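Local coordinates for protein endoglucanase (Clostridium thermocellum, PDB 2C24) that is the family 30 carbohydrate-binding module of a cellulosomal cellulase and probably binds beta-glucan chains, xyloglucan among them, at residues A[19-24]-A[181-186]; A[59-64]-A[174-179]; A[108-113]-A[129-134]. All coordinates share one frame; numbering follows the deposited sequence.

Interaction 1 (A[19-24]-A[181-186]); sequences VQIFKD and SDIKIT
Q20 and D182 meet through their flat polar ends: NE2 of Q20 gives a hydrogen bond to OD2 of D182 at 2.7 Å, with amide and carboxylate planes only 4° apart although the two side chains cross at about a right angle. A bend at chi2 of Q20 (69°) turns the amide so that NE2 also bonds to the carbonyl O of F22 at 3.0 Å. That second acceptor lies in the amide plane, and the two bonds together fix the rotation of the amide. K184 makes a salt bridge to the other oxygen of D182, its NZ sitting above the carboxylate plane 3.2 Å from OD1.

Beneath this polar layer the backbone follows an antiparallel ladder, V19 N to I185 O and I185 N to V19 O both spanning 2.8 Å. The ladder is then interrupted by a classic beta bulge: I21 N (2.7 Å) and F22 N (3.1 Å) both reach the carbonyl O of I183, from the same side of its plane. The extra residue turns a corner in strand 19-22, and the I21 side chain is directed at the partner strand.

On the face opposite Q20 and K184, CB of I21 rests 3.8 Å from CG2 of I183, V19 lies against I185, and CB of F22 touches CD1 of I183. L166, from the other sheet of the beta-sandwich, packs on I21 and I183, while L59 adjoins F22 and I183. Strand 94-101 flanks the far edge of 181-186, its E96 bonding through the backbone to K184 and through OE1 to OG1 of T186.

Interaction 2 (A[59-64]-A[174-179]); sequences LRLNVQ and DPFTVW
L61 and V178 form the regular centre of this antiparallel strand pair, part of the larger sheet of the beta-sandwich, with V178 N bonded to L61 O at 2.9 Å. One face of the pair is densely packed. CB of L61 abuts CG2 of V178 (3.7 Å), CD2 of L61 meets the edge of the F176 ring near its plane, and CG1 of V63 presses to 3.3 Å from CD2 of the same ring. The F176 ring is brought there by a chi1 of 67°, which sets CG between the backbone N and the carbonyl carbon; the ring of F108, at the start of strand 109-114, meets it with the two planes about 10° apart.

The other face is polar and partly open to solvent. The aliphatic part of R60 runs alongside W179, and both use D48: R60 NE in a salt bridge and W179 NE1 in a hydrogen bond to its OD1, while R60 NH1 makes a salt bridge with E39. Toward P175 the strands loosen, V63 and F176 keeping only weak backbone bonds. There a side chain supplements them: N62 ND2 donates to F176 O at 3.0 Å, the acceptor lying in the N62 amide plane.

Interaction 3 (A[108-113]-A[129-134]); sequences FVIGFR and TVISNY
F108 and I131 owe their meeting to two side-chain torsions. In F108 a chi1 of 48° puts CG between the backbone N and the carbonyl carbon, swinging the ring back over the partner segment even though its CB starts out pointing away. In I131 a chi1 of -160° sends CG1 anti to the backbone N and leaves CG2 between the backbone N and the carbonyl carbon, facing the ring. The result is a CH-pi contact: I131 CG2 lies 4.0 Å from the centroid of the F108 ring and 9° off its normal, while CD1, carried on the other branch, reaches CZ of F108 at 3.6 Å. Two branches of one side chain thus serve a single ring, one under its centre and one at its rim.

Next to them lies a beta hairpin, strands 109-114 and 126-130, at one margin of the five-stranded sheet of the sandwich. I110 and T129 form a hydrogen-bonded pair, I110 N to T129 O at 2.7 Å and T129 N to I110 O at 2.8 Å. Past V130 the second strand gives way to a 3-10 turn, yet I131 N still reaches F108 O (3.1 Å). The turn is held internally by Y134 N bonding to I131 O, and OG of S132 ties it to D107.

I110 and T129 run side by side, their CG2 methyls 3.8 Å apart, and CG2 of I110 continues to CB of I131. V109 and V130 sit on the opposite, partly exposed face. Inward, the larger sheet completes the surroundings: F97 packs on I110 and I131, I99 on I131, and V178 and F180 on F108. Along the other edge of strand 109-114, V109 and G111 bond through their backbones to S169 and V167.

How the interactions relate
Read from the N terminus, the three contacts nest without crossing. Segment 19-24 begins the outermost loop, closed at 181-186; within it 59-64 opens a second, closed at 174-179; innermost is the short hairpin between 108-113 and 129-134. Interactions 1 and 2 share the long strand 176-186, pairing its late and early portions with two different neighbours in one sheet, and F22 and I183 against L59 join them. Interaction 3 belongs to the facing sheet. It meets interaction 2 where F108 packs on L61, F176 and V178, and interaction 1 where F112 touches I185, so the sandwich core bridges all three.

Interaction 1 (A[19-24]-A[181-186])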
ATOM      1  N   VAL A  19      -6.178  -9.405  -7.529  1.00 37.19           N
ATOM      2  CA  VAL A  19      -4.903  -8.844  -7.968  1.00 36.39           C
ATOM      3  C   VAL A  19      -3.968  -8.851  -6.767  1.00 35.88           C
ATOM      4  O   VAL A  19      -4.104  -8.035  -5.851  1.00 35.74           O
ATOM      5  CB  VAL A  19      -5.049  -7.417  -8.561  1.00 36.52           C
ATOM      6  CG1 VAL A  19      -3.699  -6.890  -9.053  1.00 36.36           C
ATOM      7  CG2 VAL A  19      -6.064  -7.411  -9.702  1.00 36.28           C
ATOM      8  N   GLN A  20      -3.039  -9.803  -6.765  1.00 35.08           N
ATOM      9  CA  GLN A  20      -2.138  -9.994  -5.637  1.00 34.47           C
ATOM     10  C   GLN A  20      -1.036  -8.942  -5.651  1.00 33.82           C
ATOM     11  O   GLN A  20      -0.384  -8.724  -6.671  1.00 33.77           O
ATOM     12  CB  GLN A  20      -1.530 -11.402  -5.667  1.00 34.68           C
ATOM     13  CG  GLN A  20      -1.061 -11.904  -4.310  1.00 35.14           C
ATOM     14  CD  GLN A  20      -2.215 -12.191  -3.358  1.00 35.99           C
ATOM     15  OE1 GLN A  20      -3.209 -12.813  -3.736  1.00 37.35           O
ATOM     16  NE2 GLN A  20      -2.085 -11.736  -2.115  1.00 35.47           N
ATOM     17  N   ILE A  21      -0.852  -8.282  -4.514  1.00 33.20           N
ATOM     18  CA  ILE A  21       0.197  -7.278  -4.362  1.00 32.58           C
ATOM     19  C   ILE A  21       1.368  -7.880  -3.588  1.00 32.41           C
ATOM     20  O   ILE A  21       2.513  -7.839  -4.049  1.00 32.62           O
ATOM     21  CB  ILE A  21      -0.344  -5.970  -3.709  1.00 32.46           C
ATOM     22  CG1 ILE A  21      -1.327  -5.281  -4.669  1.00 32.32           C
ATOM     23  CG2 ILE A  21       0.804  -5.025  -3.337  1.00 32.06           C
ATOM     24  CD1 ILE A  21      -2.168  -4.170  -4.056  1.00 32.23           C
ATOM     25  N   PHE A  22       1.073  -8.440  -2.420  1.00 32.05           N
ATOM     26  CA  PHE A  22       2.059  -9.199  -1.662  1.00 32.11           C
ATOM     27  C   PHE A  22       1.490 -10.555  -1.254  1.00 32.46           C
ATOM     28  O   PHE A  22       0.362 -10.635  -0.760  1.00 32.40           O
ATOM     29  CB  PHE A  22       2.531  -8.429  -0.423  1.00 31.77           C
ATOM     30  CG  PHE A  22       3.358  -9.259   0.524  1.00 31.18           C
ATOM     31  CD1 PHE A  22       4.680  -9.583   0.217  1.00 30.43           C
ATOM     32  CD2 PHE A  22       2.812  -9.734   1.714  1.00 30.51           C
ATOM     33  CE1 PHE A  22       5.445 -10.356   1.084  1.00 29.50           C
ATOM     34  CE2 PHE A  22       3.569 -10.511   2.584  1.00 30.06           C
ATOM     35  CZ  PHE A  22       4.892 -10.821   2.267  1.00 30.29           C
ATOM     36  N   LYS A  23       2.279 -11.611  -1.465  1.00 32.71           N
ATOM     37  CA  LYS A  23       1.909 -12.960  -1.027  1.00 33.04           C
ATOM     38  C   LYS A  23       2.999 -13.590  -0.154  1.00 32.68           C
ATOM     39  O   LYS A  23       2.793 -13.816   1.041  1.00 32.82           O
ATOM     40  CB  LYS A  23       1.592 -13.862  -2.231  1.00 33.10           C
ATOM     41  CG  LYS A  23       0.840 -15.150  -1.877  1.00 33.75           C
ATOM     42  CD  LYS A  23       0.886 -16.156  -3.029  1.00 34.19           C
ATOM     43  CE  LYS A  23       0.005 -17.375  -2.753  1.00 36.57           C
ATOM     44  NZ  LYS A  23       0.317 -18.526  -3.659  1.00 36.56           N
ATOM     45  N   ASP A  24       4.159 -13.865  -0.747  1.00 32.52           N
ATOM     46  CA  ASP A  24       5.202 -14.625  -0.051  1.00 32.38           C
ATOM     47  C   ASP A  24       6.635 -14.174  -0.352  1.00 31.79           C
ATOM     48  O   ASP A  24       7.584 -14.666   0.255  1.00 32.14           O
ATOM     49  CB  ASP A  24       5.043 -16.133  -0.338  1.00 32.86           C
ATOM     50  CG  ASP A  24       4.996 -16.457  -1.833  1.00 33.82           C
ATOM     51  OD1 ASP A  24       4.729 -17.629  -2.174  1.00 36.14           O
ATOM     52  OD2 ASP A  24       5.224 -15.555  -2.670  1.00 35.38           O
ATOM     53  N   SER A 181       0.006  -8.697   5.559  1.00 31.03           N
ATOM     54  CA  SER A 181      -0.175 -10.058   5.083  1.00 31.37           C
ATOM     55  C   SER A 181      -1.239 -10.101   3.988  1.00 31.65           C
ATOM     56  O   SER A 181      -2.266  -9.429   4.088  1.00 31.74           O
ATOM     57  CB  SER A 181      -0.548 -10.979   6.253  1.00 31.56           C
ATOM     58  OG  SER A 181      -0.400 -12.346   5.911  1.00 31.76           O
ATOM     59  N   ASP A 182      -0.967 -10.869   2.932  1.00 32.13           N
ATOM     60  CA  ASP A 182      -1.936 -11.121   1.855  1.00 32.79           C
ATOM     61  C   ASP A 182      -2.562  -9.833   1.292  1.00 32.83           C
ATOM     62  O   ASP A 182      -3.783  -9.643   1.351  1.00 32.76           O
ATOM     63  CB  ASP A 182      -3.028 -12.100   2.343  1.00 33.09           C
ATOM     64  CG  ASP A 182      -3.800 -12.747   1.202  1.00 34.82           C
ATOM     65  OD1 ASP A 182      -4.921 -13.242   1.449  1.00 37.37           O
ATOM     66  OD2 ASP A 182      -3.298 -12.771   0.059  1.00 37.38           O
ATOM     67  N   ILE A 183      -1.725  -8.951   0.747  1.00 32.94           N
ATOM     68  CA  ILE A 183      -2.219  -7.708   0.167  1.00 32.93           C
ATOM     69  C   ILE A 183      -2.745  -7.991  -1.237  1.00 33.40           C
ATOM     70  O   ILE A 183      -2.032  -8.536  -2.081  1.00 33.06           O
ATOM     71  CB  ILE A 183      -1.156  -6.579   0.159  1.00 33.07           C
ATOM     72  CG1 ILE A 183      -0.486  -6.454   1.533  1.00 32.78           C
ATOM     73  CG2 ILE A 183      -1.799  -5.246  -0.242  1.00 32.48           C
ATOM     74  CD1 ILE A 183       0.762  -5.589   1.541  1.00 32.66           C
ATOM     75  N   LYS A 184      -4.004  -7.625  -1.469  1.00 34.07           N
ATOM     76  CA  LYS A 184      -4.702  -7.963  -2.704  1.00 34.93           C
ATOM     77  C   LYS A 184      -5.821  -6.969  -3.032  1.00 35.49           C
ATOM     78  O   LYS A 184      -6.376  -6.328  -2.134  1.00 35.14           O
ATOM     79  CB  LYS A 184      -5.263  -9.395  -2.630  1.00 34.75           C
ATOM     80  CG  LYS A 184      -6.223  -9.655  -1.464  1.00 35.16           C
ATOM     81  CD  LYS A 184      -6.578 -11.134  -1.346  1.00 35.74           C
ATOM     82  CE  LYS A 184      -7.662 -11.391  -0.292  1.00 37.60           C
ATOM     83  NZ  LYS A 184      -7.252 -11.027   1.104  1.00 38.27           N
ATOM     84  N   ILE A 185      -6.118  -6.840  -4.325  1.00 36.53           N
ATOM     85  CA  ILE A 185      -7.292  -6.123  -4.807  1.00 38.03           C
ATOM     86  C   ILE A 185      -8.341  -7.157  -5.217  1.00 39.27           C
ATOM     87  O   ILE A 185      -8.084  -8.002  -6.078  1.00 38.99           O
ATOM     88  CB  ILE A 185      -6.974  -5.219  -6.035  1.00 38.05           C
ATOM     89  CG1 ILE A 185      -5.856  -4.208  -5.730  1.00 38.19           C
ATOM     90  CG2 ILE A 185      -8.245  -4.524  -6.553  1.00 38.06           C
ATOM     91  CD1 ILE A 185      -6.136  -3.273  -4.564  1.00 38.27           C
ATOM     92  N   THR A 186      -9.515  -7.087  -4.596  1.00 41.09           N
ATOM     93  CA  THR A 186     -10.596  -8.029  -4.876  1.00 43.02           C
ATOM     94  C   THR A 186     -11.846  -7.300  -5.359  1.00 44.41           C
ATOM     95  O   THR A 186     -11.994  -6.100  -5.137  1.00 44.71           O
ATOM     96  CB  THR A 186     -10.968  -8.856  -3.624  1.00 43.01           C
ATOM     97  OG1 THR A 186     -11.561  -7.998  -2.642  1.00 43.21           O
ATOM     98  CG2 THR A 186      -9.742  -9.542  -3.022  1.00 43.03           C
TER

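Interaction 2 (A[59-64]-A[174-179])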
ATOM      1  N   LEU A  59       5.242  -8.652   5.164  1.00 32.72           N
ATOM      2  CA  LEU A  59       5.941  -7.489   4.629  1.00 32.30           C
ATOM      3  C   LEU A  59       6.075  -6.431   5.718  1.00 32.43           C
ATOM      4  O   LEU A  59       5.079  -6.011   6.312  1.00 32.31           O
ATOM      5  CB  LEU A  59       5.196  -6.933   3.417  1.00 32.17           C
ATOM      6  CG  LEU A  59       5.919  -5.981   2.462  1.00 31.64           C
ATOM      7  CD1 LEU A  59       6.943  -6.715   1.599  1.00 30.59           C
ATOM      8  CD2 LEU A  59       4.891  -5.299   1.588  1.00 31.20           C
ATOM      9  N   ARG A  60       7.311  -6.002   5.963  1.00 32.51           N
ATOM     10  CA  ARG A  60       7.631  -5.115   7.074  1.00 32.98           C
ATOM     11  C   ARG A  60       7.772  -3.651   6.648  1.00 33.11           C
ATOM     12  O   ARG A  60       8.718  -3.281   5.947  1.00 33.11           O
ATOM     13  CB  ARG A  60       8.912  -5.603   7.760  1.00 32.89           C
ATOM     14  CG  ARG A  60       9.246  -4.959   9.109  1.00 33.40           C
ATOM     15  CD  ARG A  60      10.719  -5.221   9.472  1.00 33.52           C
ATOM     16  NE  ARG A  60      11.042  -6.646   9.362  1.00 34.92           N
ATOM     17  CZ  ARG A  60      12.202  -7.142   8.944  1.00 35.36           C
ATOM     18  NH1 ARG A  60      13.200  -6.342   8.582  1.00 34.42           N
ATOM     19  NH2 ARG A  60      12.359  -8.459   8.886  1.00 37.13           N
ATOM     20  N   LEU A  61       6.818  -2.826   7.075  1.00 33.54           N
ATOM     21  CA  LEU A  61       6.937  -1.373   6.966  1.00 33.85           C
ATOM     22  C   LEU A  61       7.445  -0.824   8.300  1.00 34.35           C
ATOM     23  O   LEU A  61       6.718  -0.812   9.293  1.00 34.51           O
ATOM     24  CB  LEU A  61       5.593  -0.739   6.580  1.00 33.64           C
ATOM     25  CG  LEU A  61       5.530   0.790   6.454  1.00 33.79           C
ATOM     26  CD1 LEU A  61       6.410   1.292   5.313  1.00 33.32           C
ATOM     27  CD2 LEU A  61       4.091   1.275   6.273  1.00 33.73           C
ATOM     28  N   ASN A  62       8.698  -0.374   8.311  1.00 35.20           N
ATOM     29  CA  ASN A  62       9.376   0.038   9.537  1.00 36.13           C
ATOM     30  C   ASN A  62      10.170   1.334   9.363  1.00 36.91           C
ATOM     31  O   ASN A  62      11.245   1.338   8.754  1.00 36.72           O
ATOM     32  CB  ASN A  62      10.284  -1.107  10.026  1.00 36.28           C
ATOM     33  CG  ASN A  62      11.141  -0.732  11.245  1.00 36.75           C
ATOM     34  OD1 ASN A  62      12.232  -1.276  11.424  1.00 36.96           O
ATOM     35  ND2 ASN A  62      10.650   0.178  12.083  1.00 36.57           N
ATOM     36  N   VAL A  63       9.629   2.433   9.888  1.00 37.99           N
ATOM     37  CA  VAL A  63      10.394   3.674  10.016  1.00 39.27           C
ATOM     38  C   VAL A  63      11.097   3.659  11.379  1.00 40.25           C
ATOM     39  O   VAL A  63      10.463   3.431  12.420  1.00 40.44           O
ATOM     40  CB  VAL A  63       9.532   4.947   9.769  1.00 39.25           C
ATOM     41  CG1 VAL A  63       8.297   4.946  10.625  1.00 39.95           C
ATOM     42  CG2 VAL A  63      10.339   6.225  10.005  1.00 39.62           C
ATOM     43  N   GLN A  64      12.407   3.886  11.352  1.00 41.43           N
ATOM     44  CA  GLN A  64      13.287   3.569  12.480  1.00 42.68           C
ATOM     45  C   GLN A  64      13.561   4.748  13.407  1.00 43.55           C
ATOM     46  O   GLN A  64      13.759   4.558  14.612  1.00 43.86           O
ATOM     47  CB  GLN A  64      14.605   2.976  11.966  1.00 42.71           C
ATOM     48  CG  GLN A  64      14.445   1.633  11.239  1.00 43.12           C
ATOM     49  CD  GLN A  64      15.571   1.345  10.253  1.00 43.94           C
ATOM     50  OE1 GLN A  64      15.856   2.148   9.358  1.00 44.60           O
ATOM     51  NE2 GLN A  64      16.205   0.188  10.404  1.00 43.45           N
ATOM     52  N   ASP A 174       6.560  10.307  13.655  1.00 40.18           N
ATOM     53  CA  ASP A 174       6.817   9.319  14.706  1.00 40.24           C
ATOM     54  C   ASP A 174       7.206   7.949  14.146  1.00 39.89           C
ATOM     55  O   ASP A 174       6.557   7.452  13.216  1.00 40.02           O
ATOM     56  CB  ASP A 174       5.595   9.179  15.622  1.00 40.66           C
ATOM     57  CG  ASP A 174       5.170  10.507  16.248  1.00 41.97           C
ATOM     58  OD1 ASP A 174       6.038  11.221  16.807  1.00 43.29           O
ATOM     59  OD2 ASP A 174       3.965  10.834  16.180  1.00 43.10           O
ATOM     60  N   PRO A 175       8.263   7.332  14.714  1.00 39.37           N
ATOM     61  CA  PRO A 175       8.678   5.986  14.298  1.00 38.77           C
ATOM     62  C   PRO A 175       7.640   4.923  14.649  1.00 38.15           C
ATOM     63  O   PRO A 175       6.979   5.022  15.680  1.00 38.50           O
ATOM     64  CB  PRO A 175       9.970   5.750  15.089  1.00 38.85           C
ATOM     65  CG  PRO A 175       9.883   6.668  16.255  1.00 39.28           C
ATOM     66  CD  PRO A 175       9.134   7.873  15.775  1.00 39.40           C
ATOM     67  N   PHE A 176       7.497   3.922  13.784  1.00 37.25           N
ATOM     68  CA  PHE A 176       6.579   2.810  14.011  1.00 36.37           C
ATOM     69  C   PHE A 176       7.059   1.572  13.264  1.00 35.72           C
ATOM     70  O   PHE A 176       8.028   1.632  12.506  1.00 35.93           O
ATOM     71  CB  PHE A 176       5.146   3.173  13.578  1.00 36.20           C
ATOM     72  CG  PHE A 176       4.978   3.362  12.090  1.00 36.43           C
ATOM     73  CD1 PHE A 176       4.643   2.291  11.268  1.00 36.22           C
ATOM     74  CD2 PHE A 176       5.137   4.617  11.512  1.00 36.38           C
ATOM     75  CE1 PHE A 176       4.491   2.464   9.893  1.00 36.23           C
ATOM     76  CE2 PHE A 176       4.984   4.797  10.137  1.00 36.14           C
ATOM     77  CZ  PHE A 176       4.665   3.718   9.329  1.00 35.96           C
ATOM     78  N   THR A 177       6.381   0.454  13.492  1.00 34.92           N
ATOM     79  CA  THR A 177       6.575  -0.754  12.705  1.00 34.18           C
ATOM     80  C   THR A 177       5.232  -1.460  12.568  1.00 33.70           C
ATOM     81  O   THR A 177       4.527  -1.661  13.558  1.00 33.72           O
ATOM     82  CB  THR A 177       7.617  -1.704  13.351  1.00 34.32           C
ATOM     83  OG1 THR A 177       8.816  -0.974  13.633  1.00 34.29           O
ATOM     84  CG2 THR A 177       7.956  -2.866  12.420  1.00 34.10           C
ATOM     85  N   VAL A 178       4.864  -1.794  11.334  1.00 33.06           N
ATOM     86  CA  VAL A 178       3.709  -2.658  11.076  1.00 32.38           C
ATOM     87  C   VAL A 178       4.107  -3.855  10.212  1.00 32.00           C
ATOM     88  O   VAL A 178       5.180  -3.859   9.604  1.00 31.83           O
ATOM     89  CB  VAL A 178       2.504  -1.897  10.441  1.00 32.43           C
ATOM     90  CG1 VAL A 178       1.936  -0.862  11.417  1.00 32.54           C
ATOM     91  CG2 VAL A 178       2.885  -1.244   9.108  1.00 32.11           C
ATOM     92  N   TRP A 179       3.243  -4.867  10.176  1.00 31.70           N
ATOM     93  CA  TRP A 179       3.420  -6.026   9.304  1.00 31.42           C
ATOM     94  C   TRP A 179       2.166  -6.222   8.465  1.00 31.14           C
ATOM     95  O   TRP A 179       1.046  -6.103   8.968  1.00 30.97           O
ATOM     96  CB  TRP A 179       3.709  -7.295  10.118  1.00 31.77           C
ATOM     97  CG  TRP A 179       5.084  -7.331  10.710  1.00 31.93           C
ATOM     98  CD1 TRP A 179       6.201  -7.889  10.155  1.00 32.25           C
ATOM     99  CD2 TRP A 179       5.490  -6.786  11.968  1.00 32.48           C
ATOM    100  NE1 TRP A 179       7.279  -7.724  10.991  1.00 32.11           N
ATOM    101  CE2 TRP A 179       6.872  -7.049  12.111  1.00 32.40           C
ATOM    102  CE3 TRP A 179       4.820  -6.104  12.997  1.00 32.95           C
ATOM    103  CZ2 TRP A 179       7.599  -6.649  13.239  1.00 32.37           C
ATOM    104  CZ3 TRP A 179       5.544  -5.707  14.117  1.00 32.00           C
ATOM    105  CH2 TRP A 179       6.918  -5.982  14.228  1.00 32.31           C
TER

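Interaction 3 (A[108-113]-A[129-134])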
ATOM      1  N   PHE A 108      -0.367   6.078   8.875  1.00 31.16           N
ATOM      2  CA  PHE A 108       0.374   6.536   7.713  1.00 30.11           C
ATOM      3  C   PHE A 108      -0.588   6.719   6.552  1.00 29.51           C
ATOM      4  O   PHE A 108      -1.731   6.247   6.591  1.00 29.20           O
ATOM      5  CB  PHE A 108       1.510   5.559   7.345  1.00 29.88           C
ATOM      6  CG  PHE A 108       1.090   4.112   7.304  1.00 29.21           C
ATOM      7  CD1 PHE A 108       0.579   3.554   6.136  1.00 28.72           C
ATOM      8  CD2 PHE A 108       1.217   3.305   8.433  1.00 28.76           C
ATOM      9  CE1 PHE A 108       0.187   2.220   6.097  1.00 28.10           C
ATOM     10  CE2 PHE A 108       0.827   1.974   8.406  1.00 28.10           C
ATOM     11  CZ  PHE A 108       0.314   1.428   7.236  1.00 28.48           C
ATOM     12  N   VAL A 109      -0.116   7.422   5.528  1.00 28.81           N
ATOM     13  CA  VAL A 109      -0.879   7.636   4.313  1.00 28.24           C
ATOM     14  C   VAL A 109      -0.850   6.338   3.509  1.00 28.04           C
ATOM     15  O   VAL A 109       0.176   5.659   3.452  1.00 28.31           O
ATOM     16  CB  VAL A 109      -0.311   8.837   3.506  1.00 28.38           C
ATOM     17  CG1 VAL A 109      -1.126   9.097   2.271  1.00 28.01           C
ATOM     18  CG2 VAL A 109      -0.277  10.100   4.371  1.00 27.98           C
ATOM     19  N   ILE A 110      -1.991   5.983   2.927  1.00 27.76           N
ATOM     20  CA  ILE A 110      -2.136   4.763   2.143  1.00 27.23           C
ATOM     21  C   ILE A 110      -3.020   5.036   0.927  1.00 27.05           C
ATOM     22  O   ILE A 110      -4.035   5.721   1.037  1.00 27.25           O
ATOM     23  CB  ILE A 110      -2.708   3.587   3.004  1.00 27.45           C
ATOM     24  CG1 ILE A 110      -2.723   2.279   2.201  1.00 27.24           C
ATOM     25  CG2 ILE A 110      -4.102   3.932   3.577  1.00 27.11           C
ATOM     26  CD1 ILE A 110      -3.003   1.025   3.033  1.00 27.41           C
ATOM     27  N   GLY A 111      -2.629   4.510  -0.232  1.00 26.66           N
ATOM     28  CA  GLY A 111      -3.392   4.733  -1.452  1.00 26.14           C
ATOM     29  C   GLY A 111      -2.786   4.135  -2.702  1.00 25.90           C
ATOM     30  O   GLY A 111      -2.081   3.127  -2.645  1.00 25.84           O
ATOM     31  N   PHE A 112      -3.078   4.762  -3.838  1.00 25.59           N
ATOM     32  CA  PHE A 112      -2.665   4.254  -5.145  1.00 25.32           C
ATOM     33  C   PHE A 112      -2.067   5.342  -6.018  1.00 24.87           C
ATOM     34  O   PHE A 112      -2.345   6.533  -5.834  1.00 24.67           O
ATOM     35  CB  PHE A 112      -3.843   3.609  -5.879  1.00 25.60           C
ATOM     36  CG  PHE A 112      -4.413   2.417  -5.176  1.00 26.77           C
ATOM     37  CD1 PHE A 112      -3.879   1.145  -5.388  1.00 27.64           C
ATOM     38  CD2 PHE A 112      -5.485   2.560  -4.297  1.00 27.43           C
ATOM     39  CE1 PHE A 112      -4.400   0.033  -4.731  1.00 27.55           C
ATOM     40  CE2 PHE A 112      -6.014   1.453  -3.633  1.00 27.69           C
ATOM     41  CZ  PHE A 112      -5.471   0.190  -3.853  1.00 27.34           C
ATOM     42  N   ARG A 113      -1.247   4.908  -6.970  1.00 24.47           N
ATOM     43  CA  ARG A 113      -0.618   5.780  -7.942  1.00 24.12           C
ATOM     44  C   ARG A 113      -0.932   5.242  -9.332  1.00 24.25           C
ATOM     45  O   ARG A 113      -0.916   4.026  -9.555  1.00 24.29           O
ATOM     46  CB  ARG A 113       0.899   5.827  -7.702  1.00 24.25           C
ATOM     47  CG  ARG A 113       1.706   6.586  -8.768  1.00 23.94           C
ATOM     48  CD  ARG A 113       3.131   6.865  -8.311  1.00 23.83           C
ATOM     49  NE  ARG A 113       3.167   7.793  -7.181  1.00 23.06           N
ATOM     50  CZ  ARG A 113       4.273   8.300  -6.648  1.00 23.45           C
ATOM     51  NH1 ARG A 113       5.469   7.976  -7.128  1.00 23.04           N
ATOM     52  NH2 ARG A 113       4.181   9.137  -5.627  1.00 23.68           N
ATOM     53  N   THR A 129      -5.520   8.110   1.455  1.00 33.73           N
ATOM     54  CA  THR A 129      -6.222   8.323   2.707  1.00 34.38           C
ATOM     55  C   THR A 129      -5.262   7.954   3.830  1.00 34.89           C
ATOM     56  O   THR A 129      -4.154   7.485   3.568  1.00 35.36           O
ATOM     57  CB  THR A 129      -7.520   7.467   2.790  1.00 34.56           C
ATOM     58  OG1 THR A 129      -8.210   7.751   4.012  1.00 34.38           O
ATOM     59  CG2 THR A 129      -7.208   5.968   2.714  1.00 34.08           C
ATOM     60  N   VAL A 130      -5.674   8.180   5.073  1.00 35.33           N
ATOM     61  CA  VAL A 130      -4.931   7.669   6.218  1.00 35.58           C
ATOM     62  C   VAL A 130      -5.511   6.316   6.620  1.00 35.84           C
ATOM     63  O   VAL A 130      -6.720   6.089   6.506  1.00 35.74           O
ATOM     64  CB  VAL A 130      -4.896   8.668   7.409  1.00 35.63           C
ATOM     65  CG1 VAL A 130      -4.006   9.857   7.075  1.00 35.84           C
ATOM     66  CG2 VAL A 130      -6.302   9.145   7.797  1.00 35.90           C
ATOM     67  N   ILE A 131      -4.643   5.412   7.064  1.00 36.24           N
ATOM     68  CA  ILE A 131      -5.060   4.047   7.390  1.00 36.59           C
ATOM     69  C   ILE A 131      -5.927   3.983   8.662  1.00 36.88           C
ATOM     70  O   ILE A 131      -6.763   3.086   8.799  1.00 36.85           O
ATOM     71  CB  ILE A 131      -3.847   3.067   7.462  1.00 36.44           C
ATOM     72  CG1 ILE A 131      -4.317   1.617   7.296  1.00 36.78           C
ATOM     73  CG2 ILE A 131      -3.032   3.279   8.747  1.00 36.57           C
ATOM     74  CD1 ILE A 131      -3.211   0.610   7.032  1.00 36.61           C
ATOM     75  N   SER A 132      -5.733   4.945   9.569  1.00 37.20           N
ATOM     76  CA  SER A 132      -6.504   5.025  10.812  1.00 37.71           C
ATOM     77  C   SER A 132      -8.000   5.285  10.591  1.00 38.06           C
ATOM     78  O   SER A 132      -8.811   5.069  11.497  1.00 38.30           O
ATOM     79  CB  SER A 132      -5.907   6.068  11.760  1.00 37.61           C
ATOM     80  OG  SER A 132      -5.856   7.345  11.150  1.00 38.08           O
ATOM     81  N   ASN A 133      -8.357   5.742   9.389  1.00 38.36           N
ATOM     82  CA  ASN A 133      -9.756   5.899   8.993  1.00 38.64           C
ATOM     83  C   ASN A 133     -10.459   4.563   8.775  1.00 39.13           C
ATOM     84  O   ASN A 133     -11.685   4.477   8.882  1.00 39.21           O
ATOM     85  CB  ASN A 133      -9.868   6.733   7.712  1.00 38.42           C
ATOM     86  CG  ASN A 133      -9.797   8.229   7.967  1.00 38.02           C
ATOM     87  OD1 ASN A 133     -10.106   9.026   7.082  1.00 38.54           O
ATOM     88  ND2 ASN A 133      -9.388   8.618   9.166  1.00 36.82           N
ATOM     89  N   TYR A 134      -9.682   3.528   8.459  1.00 39.58           N
ATOM     90  CA  TYR A 134     -10.241   2.228   8.091  1.00 39.94           C
ATOM     91  C   TYR A 134      -9.916   1.116   9.089  1.00 40.38           C
ATOM     92  O   TYR A 134     -10.540   0.052   9.062  1.00 40.59           O
ATOM     93  CB  TYR A 134      -9.816   1.840   6.670  1.00 39.67           C
ATOM     94  CG  TYR A 134     -10.429   2.720   5.605  1.00 39.31           C
ATOM     95  CD1 TYR A 134     -11.661   2.401   5.036  1.00 38.98           C
ATOM     96  CD2 TYR A 134      -9.785   3.879   5.174  1.00 38.97           C
ATOM     97  CE1 TYR A 134     -12.231   3.206   4.061  1.00 39.23           C
ATOM     98  CE2 TYR A 134     -10.351   4.696   4.203  1.00 38.65           C
ATOM     99  CZ  TYR A 134     -11.571   4.355   3.651  1.00 39.31           C
ATOM    100  OH  TYR A 134     -12.133   5.161   2.688  1.00 39.19           O
TER